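Local coordinates for muscarinic toxin-like protein 3 homolog (Ophiophagus hannah, PDB 3HH7) that acts, as a homodimeric three-finger neurotoxin of king cobra venom, on nicotinic acetylcholine receptors, which it inhibits, at residues A[4-9]-A[37-42]; A[26-31]-A[52-57]. All blocks are in the same frame, centred on the assembly; numbering follows the deposited sequence.

Contact 1 (A[4-9]-A[37-42]); sequences YNHQST and IERGCT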
loop_
_atom_site.group_PDB
_atom_site.type_symbol
_atom_site.label_atom_id
_atom_site.label_comp_id
_atom_site.label_asym_id
_atom_site.label_seq_id
_atom_site.Cartn_x
_atom_site.Cartn_y
_atom_site.Cartn_z
ATOM N N TYR A 4 -11.561 8.323 1.929
ATOM C CA TYR A 4 -12.199 8.423 0.623
ATOM C C TYR A 4 -12.776 7.067 0.236
ATOM O O TYR A 4 -12.204 6.025 0.576
ATOM C CB TYR A 4 -11.207 8.865 -0.441
ATOM C CG TYR A 4 -10.780 10.301 -0.301
ATOM C CD1 TYR A 4 -11.643 11.335 -0.654
ATOM C CD2 TYR A 4 -9.519 10.626 0.184
ATOM C CE1 TYR A 4 -11.250 12.666 -0.532
ATOM C CE2 TYR A 4 -9.128 11.944 0.321
ATOM C CZ TYR A 4 -9.998 12.957 -0.038
ATOM O OH TYR A 4 -9.587 14.266 0.091
ATOM N N ASN A 5 -13.908 7.076 -0.467
ATOM C CA ASN A 5 -14.470 5.816 -0.955
ATOM C C ASN A 5 -14.961 5.848 -2.390
ATOM O O ASN A 5 -15.606 4.898 -2.849
ATOM C CB ASN A 5 -15.550 5.279 0.002
ATOM C CG ASN A 5 -16.799 6.133 0.022
ATOM O OD1 ASN A 5 -16.762 7.306 -0.339
ATOM N ND2 ASN A 5 -17.915 5.551 0.460
ATOM N N HIS A 6 -14.633 6.924 -3.100
ATOM C CA HIS A 6 -15.032 7.047 -4.500
ATOM C C HIS A 6 -14.195 6.156 -5.413
ATOM O O HIS A 6 -13.005 5.921 -5.172
ATOM C CB HIS A 6 -14.995 8.508 -4.970
ATOM C CG HIS A 6 -13.647 9.143 -4.889
ATOM N ND1 HIS A 6 -13.011 9.378 -3.687
ATOM C CD2 HIS A 6 -12.829 9.630 -5.853
ATOM C CE1 HIS A 6 -11.845 9.954 -3.920
ATOM N NE2 HIS A 6 -11.713 10.125 -5.223
ATOM N N GLN A 7 -14.848 5.639 -6.450
ATOM C CA GLN A 7 -14.195 4.808 -7.449
ATOM C C GLN A 7 -13.533 5.621 -8.546
ATOM O O GLN A 7 -14.119 6.563 -9.078
ATOM C CB GLN A 7 -15.230 3.963 -8.209
ATOM C CG GLN A 7 -16.024 2.992 -7.370
ATOM C CD GLN A 7 -17.358 2.691 -8.008
ATOM O OE1 GLN A 7 -18.230 3.557 -8.073
ATOM N NE2 GLN A 7 -17.525 1.471 -8.493
ATOM N N SER A 8 -12.334 5.191 -8.928
ATOM C CA SER A 8 -11.643 5.724 -10.094
ATOM C C SER A 8 -11.677 7.243 -10.148
ATOM O O SER A 8 -11.178 7.916 -9.246
ATOM C CB SER A 8 -12.237 5.142 -11.378
ATOM O OG SER A 8 -12.213 3.726 -11.354
ATOM N N THR A 9 -12.259 7.783 -11.214
ATOM C CA THR A 9 -12.261 9.247 -11.395
ATOM C C THR A 9 -13.596 9.939 -11.069
ATOM O O THR A 9 -13.808 11.101 -11.420
ATOM C CB THR A 9 -11.831 9.653 -12.832
ATOM O OG1 THR A 9 -12.764 9.113 -13.778
ATOM C CG2 THR A 9 -10.422 9.148 -13.138
ATOM N N ILE A 37 -9.776 2.213 -10.014
ATOM C CA ILE A 37 -9.318 2.482 -8.653
ATOM C C ILE A 37 -10.477 2.253 -7.708
ATOM O O ILE A 37 -11.595 2.689 -7.981
ATOM C CB ILE A 37 -8.748 3.925 -8.462
ATOM C CG1 ILE A 37 -7.566 4.169 -9.401
ATOM C CG2 ILE A 37 -8.244 4.133 -7.026
ATOM C CD1 ILE A 37 -7.051 5.595 -9.348
ATOM N N GLU A 38 -10.216 1.510 -6.638
ATOM C CA GLU A 38 -11.166 1.359 -5.543
ATOM C C GLU A 38 -10.586 2.001 -4.288
ATOM O O GLU A 38 -9.380 1.881 -4.021
ATOM C CB GLU A 38 -11.427 -0.117 -5.295
ATOM C CG GLU A 38 -12.556 -0.435 -4.330
ATOM C CD GLU A 38 -12.779 -1.930 -4.220
ATOM O OE1 GLU A 38 -13.293 -2.524 -5.191
ATOM O OE2 GLU A 38 -12.420 -2.523 -3.180
ATOM N N ARG A 39 -11.436 2.689 -3.522
ATOM C CA ARG A 39 -11.020 3.320 -2.277
ATOM C C ARG A 39 -12.029 3.021 -1.183
ATOM O O ARG A 39 -13.229 2.902 -1.441
ATOM C CB ARG A 39 -10.982 4.833 -2.446
ATOM C CG ARG A 39 -10.016 5.336 -3.494
ATOM C CD ARG A 39 -10.112 6.842 -3.531
ATOM N NE ARG A 39 -9.224 7.480 -4.505
ATOM C CZ ARG A 39 -9.488 7.629 -5.803
ATOM N NH1 ARG A 39 -10.607 7.134 -6.344
ATOM N NH2 ARG A 39 -8.610 8.251 -6.574
ATOM N N GLY A 40 -11.566 2.946 0.055
ATOM C CA GLY A 40 -12.494 2.849 1.159
ATOM C C GLY A 40 -11.904 2.507 2.517
ATOM O O GLY A 40 -10.693 2.510 2.710
ATOM N N CYS A 41 -12.798 2.265 3.467
ATOM C CA CYS A 41 -12.454 1.721 4.776
ATOM C C CYS A 41 -12.195 0.235 4.690
ATOM O O CYS A 41 -12.839 -0.482 3.911
ATOM C CB CYS A 41 -13.619 1.931 5.748
ATOM S SG CYS A 41 -13.947 3.617 6.163
ATOM N N THR A 42 -11.267 -0.234 5.516
ATOM C CA THR A 42 -11.000 -1.668 5.620
ATOM C C THR A 42 -10.328 -2.002 6.944
ATOM O O THR A 42 -9.716 -1.130 7.565
ATOM C CB THR A 42 -10.123 -2.168 4.446
ATOM O OG1 THR A 42 -10.033 -3.604 4.469
ATOM C CG2 THR A 42 -8.712 -1.540 4.503
HETATM O O HOH W 1 -14.223 2.923 -4.490
HETATM O O HOH W 2 -8.215 9.146 -9.371
#

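Contact 2 (A[26-31]-A[52-57]); sequences KSSWID and GKYVYC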
loop_
_atom_site.group_PDB
_atom_site.type_symbol
_atom_site.label_atom_id
_atom_site.label_comp_id
_atom_site.label_asym_id
_atom_site.label_seq_id
_atom_site.Cartn_x
_atom_site.Cartn_y
_atom_site.Cartn_z
ATOM N N LYS A 26 -6.426 2.344 -0.919
ATOM C CA LYS A 26 -6.571 2.696 -2.319
ATOM C C LYS A 26 -5.937 1.564 -3.123
ATOM O O LYS A 26 -4.794 1.196 -2.891
ATOM C CB LYS A 26 -5.883 4.030 -2.629
ATOM C CG LYS A 26 -6.070 4.516 -4.039
ATOM C CD LYS A 26 -5.338 5.819 -4.226
ATOM C CE LYS A 26 -5.719 6.468 -5.528
ATOM N NZ LYS A 26 -4.825 7.657 -5.767
ATOM N N SER A 27 -6.703 1.008 -4.049
ATOM C CA SER A 27 -6.265 -0.122 -4.858
ATOM C C SER A 27 -6.446 0.224 -6.328
ATOM O O SER A 27 -7.554 0.557 -6.743
ATOM C CB SER A 27 -7.109 -1.344 -4.493
ATOM O OG SER A 27 -6.778 -2.459 -5.292
ATOM N N SER A 28 -5.365 0.165 -7.104
ATOM C CA SER A 28 -5.385 0.483 -8.530
ATOM C C SER A 28 -5.069 -0.784 -9.302
ATOM O O SER A 28 -4.057 -1.447 -9.023
ATOM C CB SER A 28 -4.335 1.552 -8.842
ATOM O OG SER A 28 -4.156 1.689 -10.232
ATOM N N TRP A 29 -5.926 -1.147 -10.248
ATOM C CA TRP A 29 -5.676 -2.342 -11.050
ATOM C C TRP A 29 -6.123 -2.155 -12.505
ATOM O O TRP A 29 -6.700 -1.125 -12.873
ATOM C CB TRP A 29 -6.337 -3.576 -10.423
ATOM C CG TRP A 29 -7.829 -3.619 -10.590
ATOM C CD1 TRP A 29 -8.529 -4.343 -11.518
ATOM C CD2 TRP A 29 -8.808 -2.939 -9.793
ATOM N NE1 TRP A 29 -9.877 -4.135 -11.363
ATOM C CE2 TRP A 29 -10.081 -3.283 -10.314
ATOM C CE3 TRP A 29 -8.738 -2.064 -8.704
ATOM C CZ2 TRP A 29 -11.274 -2.779 -9.781
ATOM C CZ3 TRP A 29 -9.931 -1.563 -8.170
ATOM C CH2 TRP A 29 -11.179 -1.925 -8.713
ATOM N N ILE A 30 -5.805 -3.130 -13.342
ATOM C CA ILE A 30 -6.219 -3.090 -14.746
ATOM C C ILE A 30 -7.203 -4.220 -14.978
ATOM O O ILE A 30 -6.902 -5.373 -14.668
ATOM C CB ILE A 30 -4.999 -3.245 -15.703
ATOM C CG1 ILE A 30 -3.999 -2.105 -15.509
ATOM C CG2 ILE A 30 -5.455 -3.331 -17.169
ATOM C CD1 ILE A 30 -2.545 -2.519 -15.769
ATOM N N ASP A 31 -8.384 -3.868 -15.493
ATOM C CA ASP A 31 -9.393 -4.835 -15.922
ATOM C C ASP A 31 -9.371 -4.894 -17.447
ATOM O O ASP A 31 -9.922 -4.007 -18.114
ATOM C CB ASP A 31 -10.773 -4.404 -15.422
ATOM C CG ASP A 31 -11.885 -5.373 -15.838
ATOM O OD1 ASP A 31 -11.594 -6.440 -16.429
ATOM O OD2 ASP A 31 -13.055 -5.057 -15.562
ATOM N N GLY A 52 -3.114 -6.115 -10.478
ATOM C CA GLY A 52 -2.991 -4.870 -9.719
ATOM C C GLY A 52 -1.771 -4.060 -10.105
ATOM O O GLY A 52 -0.740 -4.628 -10.494
ATOM N N LYS A 53 -1.905 -2.736 -10.031
ATOM C CA LYS A 53 -0.785 -1.794 -10.181
ATOM C C LYS A 53 -0.197 -1.490 -8.801
ATOM O O LYS A 53 1.018 -1.587 -8.585
ATOM C CB LYS A 53 -1.232 -0.504 -10.875
ATOM C CG LYS A 53 -1.535 -0.665 -12.376
ATOM C CD LYS A 53 -1.150 0.612 -13.134
ATOM C CE LYS A 53 -1.945 0.855 -14.432
ATOM N NZ LYS A 53 -3.184 1.729 -14.267
ATOM N N TYR A 54 -1.064 -1.126 -7.859
ATOM C CA TYR A 54 -0.628 -0.907 -6.487
ATOM C C TYR A 54 -1.776 -1.047 -5.519
ATOM O O TYR A 54 -2.949 -0.985 -5.907
ATOM C CB TYR A 54 0.066 0.477 -6.324
ATOM C CG TYR A 54 -0.847 1.666 -6.507
ATOM C CD1 TYR A 54 -1.718 2.065 -5.498
ATOM C CD2 TYR A 54 -0.821 2.401 -7.685
ATOM C CE1 TYR A 54 -2.579 3.159 -5.658
ATOM C CE2 TYR A 54 -1.655 3.507 -7.858
ATOM C CZ TYR A 54 -2.527 3.877 -6.841
ATOM O OH TYR A 54 -3.376 4.949 -7.021
ATOM N N VAL A 55 -1.406 -1.277 -4.259
ATOM C CA VAL A 55 -2.310 -1.183 -3.133
ATOM C C VAL A 55 -1.625 -0.271 -2.109
ATOM O O VAL A 55 -0.421 -0.402 -1.848
ATOM C CB VAL A 55 -2.574 -2.562 -2.470
ATOM C CG1 VAL A 55 -3.331 -2.391 -1.151
ATOM C CG2 VAL A 55 -3.417 -3.439 -3.380
ATOM N N TYR A 56 -2.394 0.654 -1.546
ATOM C CA TYR A 56 -1.894 1.554 -0.526
ATOM C C TYR A 56 -2.844 1.548 0.645
ATOM O O TYR A 56 -4.057 1.742 0.457
ATOM C CB TYR A 56 -1.771 2.974 -1.099
ATOM C CG TYR A 56 -1.252 4.006 -0.119
ATOM C CD1 TYR A 56 -0.028 3.836 0.532
ATOM C CD2 TYR A 56 -1.979 5.154 0.131
ATOM C CE1 TYR A 56 0.456 4.799 1.433
ATOM C CE2 TYR A 56 -1.517 6.115 1.016
ATOM C CZ TYR A 56 -0.300 5.942 1.650
ATOM O OH TYR A 56 0.132 6.925 2.526
ATOM N N CYS A 57 -2.308 1.304 1.841
ATOM C CA CYS A 57 -3.091 1.220 3.070
ATOM C C CYS A 57 -2.509 2.210 4.053
ATOM O O CYS A 57 -1.310 2.215 4.270
ATOM C CB CYS A 57 -3.065 -0.201 3.660
ATOM S SG CYS A 57 -3.853 -1.383 2.557
HETATM O O HOH W 3 -5.464 1.580 -12.596
#

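Contact 1 (A[4-9]-A[37-42])
Arg39 leaves its strand with CG beside the backbone N (chi1 -61°) and runs straight out to NE, while His6 holds CG between its own backbone N and carbonyl carbon (chi1 61°); the two torsions lay guanidinium and imidazole face to face. The planes are only 7° apart and the centres 3.9 Å, with His6 NE2 over the middle of the guanidinium. Arg39 CD adds a CH-pi contact over the same ring, and Ile37 CG2 covers the opposite guanidinium face, so the flat group is sandwiched. In its plane, Arg39 NH1 bonds to two backbone carbonyls of the loop. Arg39 NH1 reaches His6 O at 2.9 Å from above the carbonyl plane. The bond from Arg39 NH1 to Ser8 O, 3.1 Å, is nearly straight and lies closer to that carbonyl's plane. A water joins Arg39 NH2 to Ser8 O, and Arg39 NE bonds to O of the C-terminal carboxylate of Gln65; with NE, NH1 and NH2 all bonded, rotation of the guanidinium is restricted. Beyond the arginine, Ser8 grips Ile37 twice: Ser8 N donates to Ile37 O at 2.8 Å, and Ile37 N donates to Ser8 OG at 3.2 Å. At the other end, Asn5 CA makes a CA-H...O contact with Arg39 O, and a second water links Asn5 O to Arg39 N. Gly40 sits against Tyr4 O at backbone angles that call for glycine. The arrangement fastens the loop after strand 2-4, part of the first finger of this three-finger fold, alongside strand 34-42 of the central finger. That strand pairs on its other side with strand 23-31, Gly40 with Tyr25, while Asn5 pairs with Thr13 next to strand 14-16.

Contact 2 (A[26-31]-A[52-57])
An antiparallel strand pair joins 26-31 of the central finger to 52-57 of the third, within the three-stranded sheet of the three-finger fold. Lys26 and Tyr56 form a hydrogen-bonded pair with two backbone bonds, and Ser28 N donates to Tyr54 O. The register then slips by one: Lys53 N and Tyr54 N both donate to Ser28 O, at 2.7 and 3.2 Å, making a classic beta bulge. Tyr54 CG lies between its backbone N and carbonyl carbon (chi1 67°), which turns a face of the ring toward Ser28, whose CB sits over it in a CH-pi contact 3.6 Å from the centroid. The extended Lys26 passes the phenol end, its CE 3.2 Å from Tyr54 OH, and its ammonium forms a salt bridge with the C-terminal carboxylate of Gln65. Lys53, bent at chi2 and chi4, runs across Ile30, CE lying 3.7 Å from Ile30 CD1. One water gathers Lys53 NZ, Ser28 OG and Trp29 O. On its far side, strand 54-57 pairs with a strand of the second subunit, continuing the sheet across the dimer. The chemistry thus implies a join set mainly by backbone bonds, with both lysine ammonium groups given polar partners; the Gln65 carboxylate probably favours a charged Lys26.

In the fold
Contacts 1 and 2 lie about 10 Å apart between centres and meet through the central finger, where strands 23-31 and 34-42 are neighbours. Their segments alternate along the chain: 4-9, 26-31, 37-42, then 52-57. Glu38 O lies 2.8 Å from Ser27 N, a probable hydrogen bond between the two contacts, and Lys26 CE packs 3.6 Å from Arg39 NH2. The C-terminal carboxylate of Gln65 serves both, one oxygen bonded to Arg39 NE and the other in the salt bridge with Lys26. Contact 1 thus ties the first finger to one side of the central hairpin and contact 2 brings the third finger to the other; strand 52-58 in turn carries the sheet on into the second subunit of the homodimer.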